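Local coordinates for membrane lipoprotein TpN32 (Treponema pallidum, PDB 1XS5), which binds L-methionine in the cleft between its two lobes and, as a periplasmic-type binding lipoprotein, probably serves uptake of this amino acid, at residues E3-V9 and I30-E36; L85-R90 and Q164-I170; V95-G101 and V145-V149; E113-R118 and S132-V138. One frame throughout, in Å; residues are numbered along the deposited sequence. Where two conformers were deposited one is given.

In the fold
From the N terminus, contact 1 closes first: strands 3-9 and 30-36, joined through helix 14-26, pair at the outer edge of the first lobe's sheet. The chain then crosses to the other lobe, where contact 2 closes a long loop between 85-90 and 164-170. Contact 3 (95-101 with 145-149) nests inside that loop, and contact 4 (113-118 with 132-138) nests inside contact 3. Phe-98 of contact 3 packs on Ser-89 and Asp-166 of contact 2, while Ala-116 of contact 4 meets Val-169. Contact 1 stands apart, its centre about 34 Å from that of contact 2, with methionine bound between the lobes.

Contact 1 (E3-V9 and I30-E36); sequences ETVGVGV and IELRIVE
Leu-32 and Val-7 mesh on the sheet face that also carries Val-5, Val-9, Ile-30 and Ile-34. The Leu-32 CD1 methyl fits into the dip between two valines of strand 3-9, 3.5 Å from Val-7 CG1 and 3.7 Å from Val-5 CG2. With chi1 at -171° the leucine CG stands opposite its backbone N, and the turn at chi2 brings CD1 over to the neighbouring strand. Further along, Val-9 CG1 is the bump that lodges against Ile-34 CG2, at 3.6 Å. Leu-18 of helix 14-26 closes over Val-7 and Ile-34, and helix 210-219 packs on Ile-30 and Leu-32.

The reverse face has a different relief, because Gly-6 and Gly-8 present bare backbone there. Arg-33 bends at chi3 (68°) and lays NH2 4.1 Å from Gly-6 CA. Thr-4 CG2 abuts the root of that arginine, 3.6 Å from Arg-33 CB, and also lies at the edge of its guanidinium. Beside it, Thr-4 OG1 donates to the anti lone pair of Glu-31 OE1 at 2.5 Å, the two side chains running alongside each other.

Six backbone N-H...O bonds join the strands, whose N-to-C directions differ by 33°. Two parallel neighbours linked through helix 14-26 form a beta-alpha-beta unit, here at the sheet edge of a periplasmic binding protein lobe.

Contact 2 (L85-R90 and Q164-I170); sequences LALYSR and QVDGAVI
Leu-87 faces Val-169 as a non-hydrogen-bonded pair and Tyr-88 faces Ala-168 as a hydrogen-bonded pair of antiparallel strands, whose short axes lie at 151°. The second pair is closed by Tyr-88 N to Ala-168 O at 2.8 Å and by a return bond from Ala-168 N to Tyr-88 O.

Past the strands, side chains take over from the backbone. Ser-89 OG gives a bond of 2.7 Å to Asp-166 O, running nearly along the C=O axis, and is itself met by the N-H groups of Thr-91 and Tyr-92. Arg-90 NE reaches Val-165 O at 2.8 Å; the oxygen lies in the guanidinium plane, but NE stands 54° above the carbonyl plane. Water 2 receives Arg-90 N-H and donates to the same Val-165 O, which is thus gripped twice.

Tyr-88 crosses Ile-170 at about a right angle, its CD2 lying 3.9 Å from Ile-170 CB. The edge of its ring meets Ile-170 O in plane, and water 1 links Tyr-88 OH to that carbonyl, 2.7 Å from each. On the face of Leu-87, Leu-85 CG packs 3.5 Å from Val-169 CG1, both residues lying under helix 110-122.

Strand 86-88 runs against 167-170, which on its other side adjoins 103-107 and then 149-153, both parallel to it; this is the mixed sheet of the second lobe of a type 2 periplasmic binding protein.

Contact 3 (V95-G101 and V145-V149); sequences VSDFPAG and VRNVV
Arg-146 reaches Val-95 by folding its chain at chi2 (-67°) and again at chi3 (-130°), which swings the guanidinium across to the other loop. This is a loop-to-loop contact at the end of the second lobe's mixed sheet, where both segments lead into adjacent parallel strands, 103-107 and 149-153.

In the conformer described, one of two modelled for this arginine, NH2 donates to Val-95 O at 2.8 Å. The donor stands 39° above the carbonyl plane, off the lone pairs. Ser-96 CA comes to the guanidinium edge, and Phe-98 CB lies in the same plane, 3.9 Å from Arg-146 NH1. A second conformer makes this hold provisional.

Backbone groups carry much of the remaining contact. Asn-147 has a positive phi, and its carbonyl turns toward Gly-101 N; the modelled separation of 2.4 Å between Gly-101 N and Asn-147 O is too short to be trusted as a length. Next to it, Ala-100 CA points its hydrogen almost straight at Arg-146 O, with 3.5 Å between the heavy atoms. Ala-100 CB also rests on Asn-147 CB at 3.9 Å.

Beyond this point the strands themselves pair, Val-149 being backbone-bonded to Ala-102 and Ile-104. The contact finishes where one branch of that valine, Val-149 CG2, lies 3.8 Å from Gly-101 O.

Contact 4 (E113-R118 and S132-V138); sequences EARALR and SGLFATV. With MET (methionine), chain B.
Arg-118 grips Gly-133 O end-on, with NH1 and NH2 each 3.0 Å from that oxygen. The oxygen lies in the guanidinium plane, and both nitrogens approach from the same face of the carbonyl. Ser-132 CB touches the guanidinium edge, 3.2 Å from Arg-118 NH2. At the other end of the loop, Val-138 N donates to Glu-113 OE2 at 2.9 Å, meeting it on the anti side. Glu-113 extends from its helix with chi1 at -174°, which carries the carboxylate to that N-H.

Between these polar ends the helix side chains pack on the loop backbone: Ala-114 CB sits 3.3 Å from both Leu-134 O and Ala-136 O and touches Ala-136 CB, and Leu-117 CD1 lies 3.3 Å from Thr-137 C.

Around this shell, a type I turn from Gly-133 to Ala-136 shapes the loop, and Asp-140 receives the N-H of Thr-137. On another side of the helix, extended Arg-115 donates through NH1 to the methionine O at 2.9 Å, while Asn-112 and Glu-190 hold its guanidinium.

The helix thus uses one arginine for the loop and another for the ligand's carboxylate. Glu-152 close to Glu-113 OE2 would probably favour protonation of one of the two acids, an effect the Val-138 N-H would partly offset.

Contact 1 (E3-V9 and I30-E36)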
loop_
_atom_site.group_PDB
_atom_site.type_symbol
_atom_site.label_atom_id
_atom_site.label_comp_id
_atom_site.label_asym_id
_atom_site.label_seq_id
_atom_site.Cartn_x
_atom_site.Cartn_y
_atom_site.Cartn_z
ATOM N N GLU A 3 7.542 -28.716 5.495
ATOM C CA GLU A 3 7.067 -27.874 6.590
ATOM C C GLU A 3 6.281 -26.749 5.954
ATOM O O GLU A 3 6.572 -26.345 4.820
ATOM C CB GLU A 3 8.214 -27.241 7.357
ATOM C CG GLU A 3 9.564 -27.814 7.067
ATOM C CD GLU A 3 10.566 -26.720 6.744
ATOM O OE1 GLU A 3 10.654 -25.743 7.531
ATOM O OE2 GLU A 3 11.262 -26.837 5.706
ATOM N N THR A 4 5.308 -26.226 6.685
ATOM C CA THR A 4 4.479 -25.133 6.162
ATOM C C THR A 4 4.717 -23.824 6.920
ATOM O O THR A 4 4.914 -23.850 8.119
ATOM C CB THR A 4 2.950 -25.485 6.300
ATOM O OG1 THR A 4 2.662 -26.678 5.546
ATOM C CG2 THR A 4 2.084 -24.346 5.777
ATOM N N VAL A 5 4.724 -22.687 6.205
ATOM C CA VAL A 5 4.819 -21.371 6.853
ATOM C C VAL A 5 3.680 -20.520 6.269
ATOM O O VAL A 5 3.437 -20.546 5.070
ATOM C CB VAL A 5 6.183 -20.695 6.613
ATOM C CG1 VAL A 5 7.281 -21.584 7.200
ATOM C CG2 VAL A 5 6.425 -20.474 5.148
ATOM N N GLY A 6 2.970 -19.794 7.123
ATOM C CA GLY A 6 1.863 -18.977 6.644
ATOM C C GLY A 6 2.300 -17.557 6.354
ATOM O O GLY A 6 3.117 -17.012 7.082
ATOM N N VAL A 7 1.787 -16.970 5.266
ATOM C CA VAL A 7 2.090 -15.582 4.933
ATOM C C VAL A 7 0.725 -14.932 4.722
ATOM O O VAL A 7 -0.048 -15.390 3.883
ATOM C CB VAL A 7 2.952 -15.457 3.646
ATOM C CG1 VAL A 7 2.360 -16.334 2.542
ATOM C CG2 VAL A 7 3.015 -13.952 3.180
ATOM N N GLY A 8 0.430 -13.891 5.508
ATOM C CA GLY A 8 -0.846 -13.185 5.384
ATOM C C GLY A 8 -0.850 -12.226 4.202
ATOM O O GLY A 8 0.156 -11.526 3.944
ATOM N N VAL A 9 -1.958 -12.200 3.468
ATOM C CA VAL A 9 -2.079 -11.282 2.307
ATOM C C VAL A 9 -3.482 -10.660 2.378
ATOM O O VAL A 9 -4.385 -11.250 2.968
ATOM C CB VAL A 9 -1.879 -12.073 0.956
ATOM C CG1 VAL A 9 -3.124 -12.923 0.649
ATOM C CG2 VAL A 9 -1.558 -11.113 -0.191
ATOM N N ILE A 30 9.594 -26.035 0.891
ATOM C CA ILE A 30 8.918 -25.145 1.837
ATOM C C ILE A 30 7.542 -24.986 1.239
ATOM O O ILE A 30 7.391 -24.693 0.036
ATOM C CB ILE A 30 9.599 -23.748 1.941
ATOM C CG1 ILE A 30 10.962 -23.871 2.625
ATOM C CG2 ILE A 30 8.722 -22.790 2.794
ATOM C CD1 ILE A 30 11.875 -22.666 2.403
ATOM N N GLU A 31 6.527 -25.237 2.051
ATOM C CA GLU A 31 5.181 -25.092 1.570
ATOM C C GLU A 31 4.659 -23.780 2.116
ATOM O O GLU A 31 4.434 -23.636 3.309
ATOM C CB GLU A 31 4.280 -26.221 2.036
ATOM C CG GLU A 31 2.890 -26.023 1.480
ATOM C CD GLU A 31 1.941 -27.084 1.962
ATOM O OE1 GLU A 31 1.912 -27.315 3.196
ATOM O OE2 GLU A 31 1.231 -27.674 1.111
ATOM N N LEU A 32 4.491 -22.826 1.217
ATOM C CA LEU A 32 4.045 -21.500 1.575
ATOM C C LEU A 32 2.521 -21.537 1.558
ATOM O O LEU A 32 1.915 -21.841 0.522
ATOM C CB LEU A 32 4.584 -20.488 0.538
ATOM C CG LEU A 32 4.403 -18.991 0.848
ATOM C CD1 LEU A 32 4.964 -18.681 2.222
ATOM C CD2 LEU A 32 5.101 -18.137 -0.230
ATOM N N ARG A 33 1.915 -21.293 2.720
ATOM C CA ARG A 33 0.458 -21.261 2.828
ATOM C C ARG A 33 0.064 -19.771 2.762
ATOM O O ARG A 33 0.491 -18.980 3.612
ATOM C CB ARG A 33 0.053 -21.878 4.175
ATOM C CG ARG A 33 -1.444 -21.883 4.444
ATOM C CD ARG A 33 -1.689 -22.764 5.692
ATOM N NE ARG A 33 -1.145 -22.150 6.906
ATOM C CZ ARG A 33 -1.762 -21.229 7.621
ATOM N NH1 ARG A 33 -2.964 -20.799 7.260
ATOM N NH2 ARG A 33 -1.173 -20.728 8.707
ATOM N N ILE A 34 -0.735 -19.391 1.766
ATOM C CA ILE A 34 -1.152 -18.002 1.592
ATOM C C ILE A 34 -2.472 -17.846 2.315
ATOM O O ILE A 34 -3.475 -18.487 1.975
ATOM C CB ILE A 34 -1.286 -17.646 0.085
ATOM C CG1 ILE A 34 0.091 -17.854 -0.614
ATOM C CG2 ILE A 34 -1.704 -16.189 -0.076
ATOM C CD1 ILE A 34 0.070 -17.563 -2.139
ATOM N N VAL A 35 -2.452 -17.023 3.352
ATOM C CA VAL A 35 -3.604 -16.839 4.224
ATOM C C VAL A 35 -4.259 -15.494 3.912
ATOM O O VAL A 35 -3.622 -14.446 4.034
ATOM C CB VAL A 35 -3.108 -16.874 5.689
ATOM C CG1 VAL A 35 -4.303 -16.812 6.667
ATOM C CG2 VAL A 35 -2.220 -18.135 5.895
ATOM N N GLU A 36 -5.527 -15.517 3.535
ATOM C CA GLU A 36 -6.226 -14.293 3.132
ATOM C C GLU A 36 -7.007 -13.601 4.243
ATOM O O GLU A 36 -7.888 -14.202 4.878
ATOM C CB GLU A 36 -7.177 -14.633 1.972
ATOM C CG GLU A 36 -6.603 -15.645 0.979
ATOM C CD GLU A 36 -7.684 -16.270 0.067
ATOM O OE1 GLU A 36 -8.456 -15.508 -0.547
ATOM O OE2 GLU A 36 -7.760 -17.522 -0.034
#

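Contact 2 (L85-R90 and Q164-I170)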
loop_
_atom_site.group_PDB
_atom_site.type_symbol
_atom_site.label_atom_id
_atom_site.label_comp_id
_atom_site.label_asym_id
_atom_site.label_seq_id
_atom_site.Cartn_x
_atom_site.Cartn_y
_atom_site.Cartn_z
ATOM N N LEU A 85 0.788 5.961 -5.523
ATOM C CA LEU A 85 -0.520 6.483 -5.081
ATOM C C LEU A 85 -0.893 7.604 -6.058
ATOM O O LEU A 85 -0.029 8.429 -6.422
ATOM C CB LEU A 85 -0.375 7.083 -3.696
ATOM C CG LEU A 85 -1.650 7.628 -3.066
ATOM C CD1 LEU A 85 -2.557 6.434 -2.746
ATOM C CD2 LEU A 85 -1.299 8.354 -1.789
ATOM N N ALA A 86 -2.162 7.647 -6.479
ATOM C CA ALA A 86 -2.610 8.681 -7.408
ATOM C C ALA A 86 -4.005 9.223 -7.072
ATOM O O ALA A 86 -4.781 8.554 -6.387
ATOM C CB ALA A 86 -2.660 8.091 -8.847
ATOM N N LEU A 87 -4.279 10.424 -7.569
ATOM C CA LEU A 87 -5.594 11.063 -7.476
ATOM C C LEU A 87 -6.294 10.656 -8.762
ATOM O O LEU A 87 -5.737 10.797 -9.834
ATOM C CB LEU A 87 -5.458 12.590 -7.459
ATOM C CG LEU A 87 -6.756 13.396 -7.645
ATOM C CD1 LEU A 87 -7.755 13.173 -6.498
ATOM C CD2 LEU A 87 -6.379 14.889 -7.668
ATOM N N TYR A 88 -7.510 10.134 -8.650
ATOM C CA TYR A 88 -8.317 9.705 -9.783
ATOM C C TYR A 88 -9.611 10.505 -9.739
ATOM O O TYR A 88 -9.981 11.039 -8.692
ATOM C CB TYR A 88 -8.671 8.209 -9.656
ATOM C CG TYR A 88 -7.470 7.264 -9.634
ATOM C CD1 TYR A 88 -6.889 6.821 -10.822
ATOM C CD2 TYR A 88 -6.908 6.856 -8.431
ATOM C CE1 TYR A 88 -5.755 5.973 -10.807
ATOM C CE2 TYR A 88 -5.793 6.016 -8.397
ATOM C CZ TYR A 88 -5.230 5.583 -9.589
ATOM O OH TYR A 88 -4.125 4.783 -9.556
ATOM N N SER A 89 -10.321 10.570 -10.857
ATOM C CA SER A 89 -11.598 11.296 -10.876
ATOM C C SER A 89 -12.597 10.584 -11.779
ATOM O O SER A 89 -12.235 10.084 -12.824
ATOM C CB SER A 89 -11.418 12.724 -11.393
ATOM O OG SER A 89 -12.700 13.378 -11.472
ATOM N N ARG A 90 -13.860 10.562 -11.371
ATOM C CA ARG A 90 -14.888 9.874 -12.143
ATOM C C ARG A 90 -15.189 10.652 -13.397
ATOM O O ARG A 90 -15.697 10.095 -14.370
ATOM C CB ARG A 90 -16.182 9.759 -11.331
ATOM C CG ARG A 90 -16.865 11.108 -11.023
ATOM C CD ARG A 90 -17.988 10.910 -10.005
ATOM N NE ARG A 90 -18.562 12.151 -9.468
ATOM C CZ ARG A 90 -19.642 12.745 -9.967
ATOM N NH1 ARG A 90 -20.269 12.227 -11.022
ATOM N NH2 ARG A 90 -20.117 13.841 -9.404
ATOM N N GLN A 164 -19.325 8.700 -6.627
ATOM C CA GLN A 164 -20.140 9.657 -5.905
ATOM C C GLN A 164 -19.370 10.880 -5.369
ATOM O O GLN A 164 -19.931 11.708 -4.651
ATOM C CB GLN A 164 -20.856 8.952 -4.753
ATOM C CG GLN A 164 -22.012 8.024 -5.197
ATOM C CD GLN A 164 -21.547 6.673 -5.713
ATOM O OE1 GLN A 164 -20.822 5.960 -5.039
ATOM N NE2 GLN A 164 -21.967 6.320 -6.919
ATOM N N VAL A 165 -18.076 10.970 -5.666
ATOM C CA VAL A 165 -17.273 12.120 -5.232
ATOM C C VAL A 165 -16.586 12.709 -6.471
ATOM O O VAL A 165 -16.573 12.104 -7.517
ATOM C CB VAL A 165 -16.185 11.724 -4.188
ATOM C CG1 VAL A 165 -16.860 11.224 -2.890
ATOM C CG2 VAL A 165 -15.287 10.604 -4.759
ATOM N N ASP A 166 -16.015 13.896 -6.344
ATOM C CA ASP A 166 -15.343 14.525 -7.481
ATOM C C ASP A 166 -13.993 13.870 -7.790
ATOM O O ASP A 166 -13.573 13.825 -8.950
ATOM C CB ASP A 166 -15.161 16.025 -7.186
ATOM C CG ASP A 166 -16.513 16.742 -7.054
ATOM O OD1 ASP A 166 -17.282 16.672 -8.038
ATOM O OD2 ASP A 166 -16.788 17.348 -5.989
ATOM N N GLY A 167 -13.306 13.407 -6.751
ATOM C CA GLY A 167 -12.042 12.703 -6.972
ATOM C C GLY A 167 -11.716 11.831 -5.763
ATOM O O GLY A 167 -12.379 11.926 -4.723
ATOM N N ALA A 168 -10.694 10.981 -5.882
ATOM C CA ALA A 168 -10.287 10.145 -4.773
ATOM C C ALA A 168 -8.827 9.769 -4.943
ATOM O O ALA A 168 -8.374 9.514 -6.088
ATOM C CB ALA A 168 -11.118 8.866 -4.737
ATOM N N VAL A 169 -8.101 9.768 -3.827
ATOM C CA VAL A 169 -6.669 9.359 -3.815
ATOM C C VAL A 169 -6.760 7.894 -3.387
ATOM O O VAL A 169 -7.076 7.602 -2.227
ATOM C CB VAL A 169 -5.893 10.193 -2.798
ATOM C CG1 VAL A 169 -4.455 9.721 -2.717
ATOM C CG2 VAL A 169 -5.931 11.702 -3.257
ATOM N N ILE A 170 -6.455 6.977 -4.322
ATOM C CA ILE A 170 -6.649 5.547 -4.077
ATOM C C ILE A 170 -5.377 4.727 -4.094
ATOM O O ILE A 170 -4.587 4.857 -5.029
ATOM C CB ILE A 170 -7.677 4.959 -5.119
ATOM C CG1 ILE A 170 -8.974 5.784 -5.074
ATOM C CG2 ILE A 170 -8.101 3.488 -4.726
ATOM C CD1 ILE A 170 -9.999 5.437 -6.155
HETATM O O HOH W 1 -2.896 4.488 -7.166
HETATM O O HOH W 2 -14.437 10.723 -8.533
#

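Contact 3 (V95-G101 and V145-V149)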
loop_
_atom_site.group_PDB
_atom_site.type_symbol
_atom_site.label_atom_id
_atom_site.label_comp_id
_atom_site.label_asym_id
_atom_site.label_seq_id
_atom_site.Cartn_x
_atom_site.Cartn_y
_atom_site.Cartn_z
ATOM N N VAL A 95 -6.167 17.953 -13.351
ATOM C CA VAL A 95 -6.102 18.445 -12.021
ATOM C C VAL A 95 -6.661 19.878 -11.902
ATOM O O VAL A 95 -7.284 20.227 -10.897
ATOM C CB VAL A 95 -4.618 18.238 -11.572
ATOM C CG1 VAL A 95 -3.748 19.355 -12.109
ATOM C CG2 VAL A 95 -4.520 17.981 -10.101
ATOM N N SER A 96 -6.522 20.708 -12.938
ATOM C CA SER A 96 -7.033 22.073 -12.838
ATOM C C SER A 96 -8.532 22.175 -13.104
ATOM O O SER A 96 -9.109 23.250 -12.965
ATOM C CB SER A 96 -6.287 23.027 -13.793
ATOM O OG SER A 96 -6.437 22.592 -15.125
ATOM N N ASP A 97 -9.143 21.061 -13.496
ATOM C CA ASP A 97 -10.582 20.995 -13.771
ATOM C C ASP A 97 -11.395 21.061 -12.466
ATOM O O ASP A 97 -12.563 21.447 -12.496
ATOM C CB ASP A 97 -10.966 19.663 -14.443
ATOM C CG ASP A 97 -10.727 19.629 -15.954
ATOM O OD1 ASP A 97 -10.452 20.668 -16.555
ATOM O OD2 ASP A 97 -10.841 18.518 -16.547
ATOM N N PHE A 98 -10.810 20.663 -11.331
ATOM C CA PHE A 98 -11.551 20.653 -10.066
ATOM C C PHE A 98 -12.045 22.008 -9.611
ATOM O O PHE A 98 -11.256 22.905 -9.348
ATOM C CB PHE A 98 -10.735 20.046 -8.903
ATOM C CG PHE A 98 -10.555 18.545 -8.998
ATOM C CD1 PHE A 98 -9.613 18.001 -9.852
ATOM C CD2 PHE A 98 -11.349 17.683 -8.250
ATOM C CE1 PHE A 98 -9.466 16.614 -9.959
ATOM C CE2 PHE A 98 -11.207 16.302 -8.361
ATOM C CZ PHE A 98 -10.275 15.768 -9.205
ATOM N N PRO A 99 -13.372 22.162 -9.497
ATOM C CA PRO A 99 -13.974 23.416 -9.062
ATOM C C PRO A 99 -13.790 23.617 -7.567
ATOM O O PRO A 99 -13.491 22.674 -6.839
ATOM C CB PRO A 99 -15.434 23.224 -9.423
ATOM C CG PRO A 99 -15.628 21.766 -9.156
ATOM C CD PRO A 99 -14.414 21.178 -9.829
ATOM N N ALA A 100 -13.955 24.859 -7.113
ATOM C CA ALA A 100 -13.876 25.156 -5.694
ATOM C C ALA A 100 -14.963 24.299 -5.078
ATOM O O ALA A 100 -15.979 24.024 -5.719
ATOM C CB ALA A 100 -14.175 26.625 -5.430
ATOM N N GLY A 101 -14.763 23.873 -3.837
ATOM C CA GLY A 101 -15.763 23.041 -3.212
ATOM C C GLY A 101 -15.739 21.568 -3.622
ATOM O O GLY A 101 -16.462 20.790 -3.028
ATOM N N VAL A 145 -5.928 25.899 -0.563
ATOM C CA VAL A 145 -5.771 26.701 -1.789
ATOM C C VAL A 145 -6.844 26.575 -2.879
ATOM O O VAL A 145 -7.284 27.591 -3.456
ATOM C CB VAL A 145 -4.350 26.376 -2.403
ATOM C CG1 VAL A 145 -4.205 26.879 -3.837
ATOM C CG2 VAL A 145 -3.292 27.057 -1.551
ATOM N N ARG A 146 -7.268 25.342 -3.169
ATOM C CA ARG A 146 -8.280 25.124 -4.200
ATOM C C ARG A 146 -9.695 25.023 -3.624
ATOM O O ARG A 146 -10.636 24.725 -4.363
ATOM C CB ARG A 146 -7.971 23.847 -4.999
ATOM C CG ARG A 146 -6.680 23.884 -5.817
ATOM C CD ARG A 146 -6.743 24.887 -6.952
ATOM N NE ARG A 146 -6.337 24.258 -8.201
ATOM C CZ ARG A 146 -7.028 23.292 -8.797
ATOM N NH1 ARG A 146 -8.155 22.863 -8.259
ATOM N NH2 ARG A 146 -6.581 22.743 -9.915
ATOM N N ASN A 147 -9.837 25.269 -2.318
ATOM C CA ASN A 147 -11.143 25.184 -1.638
ATOM C C ASN A 147 -11.797 23.815 -1.842
ATOM O O ASN A 147 -12.859 23.715 -2.445
ATOM C CB ASN A 147 -12.051 26.253 -2.190
ATOM C CG ASN A 147 -11.517 27.638 -1.927
ATOM O OD1 ASN A 147 -11.318 28.023 -0.770
ATOM N ND2 ASN A 147 -11.259 28.397 -2.996
ATOM N N VAL A 148 -11.156 22.770 -1.319
ATOM C CA VAL A 148 -11.601 21.376 -1.456
ATOM C C VAL A 148 -12.113 20.759 -0.154
ATOM O O VAL A 148 -11.642 21.081 0.939
ATOM C CB VAL A 148 -10.408 20.505 -1.981
ATOM C CG1 VAL A 148 -10.624 19.006 -1.620
ATOM C CG2 VAL A 148 -10.271 20.682 -3.492
ATOM N N VAL A 149 -13.071 19.846 -0.268
ATOM C CA VAL A 149 -13.613 19.173 0.912
ATOM C C VAL A 149 -12.924 17.809 0.922
ATOM O O VAL A 149 -13.068 17.066 -0.044
ATOM C CB VAL A 149 -15.172 18.919 0.761
ATOM C CG1 VAL A 149 -15.677 18.077 1.880
ATOM C CG2 VAL A 149 -15.922 20.218 0.655
HETATM O O HOH W 3 -10.445 24.310 -7.524
#

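Contact 4 (E113-R118 and S132-V138)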
loop_
_atom_site.group_PDB
_atom_site.type_symbol
_atom_site.label_atom_id
_atom_site.label_comp_id
_atom_site.label_asym_id
_atom_site.label_seq_id
_atom_site.Cartn_x
_atom_site.Cartn_y
_atom_site.Cartn_z
ATOM N N GLU A 113 -3.179 8.417 5.005
ATOM C CA GLU A 113 -3.892 9.689 4.942
ATOM C C GLU A 113 -2.844 10.780 4.746
ATOM O O GLU A 113 -3.040 11.675 3.921
ATOM C CB GLU A 113 -4.633 9.996 6.247
ATOM C CG GLU A 113 -5.496 11.237 6.141
ATOM C CD GLU A 113 -6.466 11.386 7.317
ATOM O OE1 GLU A 113 -6.890 10.359 7.906
ATOM O OE2 GLU A 113 -6.805 12.536 7.638
ATOM N N ALA A 114 -1.763 10.727 5.539
ATOM C CA ALA A 114 -0.685 11.728 5.408
ATOM C C ALA A 114 -0.099 11.686 4.012
ATOM O O ALA A 114 0.172 12.696 3.427
ATOM C CB ALA A 114 0.444 11.437 6.422
ATOM N N ARG A 115 0.146 10.477 3.515
ATOM C CA ARG A 115 0.707 10.265 2.179
ATOM C C ARG A 115 -0.175 10.905 1.108
ATOM O O ARG A 115 0.326 11.555 0.173
ATOM C CB ARG A 115 0.816 8.750 1.966
ATOM C CG ARG A 115 1.454 8.320 0.674
ATOM C CD ARG A 115 1.367 6.801 0.614
ATOM N NE ARG A 115 1.909 6.280 -0.633
ATOM C CZ ARG A 115 1.719 5.025 -0.997
ATOM N NH1 ARG A 115 0.994 4.265 -0.197
ATOM N NH2 ARG A 115 2.270 4.527 -2.104
ATOM N N ALA A 116 -1.491 10.705 1.238
ATOM C CA ALA A 116 -2.447 11.257 0.288
ATOM C C ALA A 116 -2.500 12.801 0.399
ATOM O O ALA A 116 -2.601 13.500 -0.601
ATOM C CB ALA A 116 -3.840 10.662 0.540
ATOM N N LEU A 117 -2.424 13.310 1.632
ATOM C CA LEU A 117 -2.438 14.767 1.856
ATOM C C LEU A 117 -1.180 15.410 1.215
ATOM O O LEU A 117 -1.275 16.496 0.624
ATOM C CB LEU A 117 -2.515 15.043 3.371
ATOM C CG LEU A 117 -3.899 14.699 3.991
ATOM C CD1 LEU A 117 -3.835 14.839 5.554
ATOM C CD2 LEU A 117 -4.959 15.615 3.444
ATOM N N ARG A 118 -0.031 14.725 1.304
ATOM C CA ARG A 118 1.200 15.243 0.694
ATOM C C ARG A 118 1.169 15.152 -0.855
ATOM O O ARG A 118 1.840 15.921 -1.567
ATOM C CB ARG A 118 2.421 14.566 1.317
ATOM C CG ARG A 118 2.490 14.918 2.791
ATOM C CD ARG A 118 3.882 15.172 3.343
ATOM N NE ARG A 118 3.834 15.791 4.682
ATOM C CZ ARG A 118 3.711 15.125 5.834
ATOM N NH1 ARG A 118 3.627 13.783 5.848
ATOM N NH2 ARG A 118 3.674 15.809 6.978
ATOM N N SER A 132 4.089 18.430 10.910
ATOM C CA SER A 132 3.086 17.355 10.760
ATOM C C SER A 132 3.510 15.898 10.970
ATOM O O SER A 132 2.793 15.114 11.606
ATOM C CB SER A 132 2.402 17.473 9.399
ATOM O OG SER A 132 1.836 18.757 9.260
ATOM N N GLY A 133 4.646 15.523 10.408
ATOM C CA GLY A 133 5.121 14.168 10.584
ATOM C C GLY A 133 4.546 13.137 9.648
ATOM O O GLY A 133 3.695 13.406 8.809
ATOM N N LEU A 134 5.005 11.914 9.844
ATOM C CA LEU A 134 4.622 10.787 9.018
ATOM C C LEU A 134 3.152 10.365 9.149
ATOM O O LEU A 134 2.612 9.732 8.247
ATOM C CB LEU A 134 5.589 9.631 9.359
ATOM C CG LEU A 134 5.838 8.478 8.383
ATOM C CD1 LEU A 134 6.397 9.009 7.067
ATOM C CD2 LEU A 134 6.829 7.492 9.022
ATOM N N PHE A 135 2.505 10.697 10.268
ATOM C CA PHE A 135 1.097 10.310 10.491
ATOM C C PHE A 135 0.088 11.468 10.488
ATOM O O PHE A 135 -0.983 11.398 11.117
ATOM C CB PHE A 135 0.981 9.499 11.789
ATOM C CG PHE A 135 1.963 8.378 11.872
ATOM C CD1 PHE A 135 2.198 7.555 10.765
ATOM C CD2 PHE A 135 2.743 8.203 13.009
ATOM C CE1 PHE A 135 3.188 6.602 10.778
ATOM C CE2 PHE A 135 3.759 7.220 13.028
ATOM C CZ PHE A 135 3.976 6.424 11.898
ATOM N N ALA A 136 0.435 12.522 9.754
ATOM C CA ALA A 136 -0.382 13.720 9.619
ATOM C C ALA A 136 -1.805 13.409 9.131
ATOM O O ALA A 136 -2.012 12.460 8.342
ATOM C CB ALA A 136 0.313 14.686 8.637
ATOM N N THR A 137 -2.786 14.190 9.604
ATOM C CA THR A 137 -4.169 14.003 9.148
ATOM C C THR A 137 -4.763 15.308 8.657
ATOM O O THR A 137 -4.100 16.328 8.615
ATOM C CB THR A 137 -5.096 13.465 10.266
ATOM O OG1 THR A 137 -5.077 14.382 11.368
ATOM C CG2 THR A 137 -4.660 12.061 10.716
ATOM N N VAL A 138 -6.044 15.285 8.324
ATOM C CA VAL A 138 -6.693 16.472 7.833
ATOM C C VAL A 138 -6.601 17.646 8.820
ATOM O O VAL A 138 -6.664 18.795 8.384
ATOM C CB VAL A 138 -8.187 16.202 7.519
ATOM C CG1 VAL A 138 -8.300 15.203 6.369
ATOM C CG2 VAL A 138 -8.891 15.663 8.798
HETATM N N MET B . -0.393 -1.632 -1.135
HETATM C CA MET B . -0.611 -0.392 -0.304
HETATM C C MET B . 0.108 0.857 -0.860
HETATM O O MET B . -0.526 1.938 -0.944
HETATM C CB MET B . -0.128 -0.627 1.143
HETATM C CG MET B . -0.590 0.470 2.080
HETATM S SD MET B . -0.023 0.283 3.786
HETATM C CE MET B . -1.245 -0.976 4.348
HETATM O OXT MET B . 1.306 0.737 -1.201
#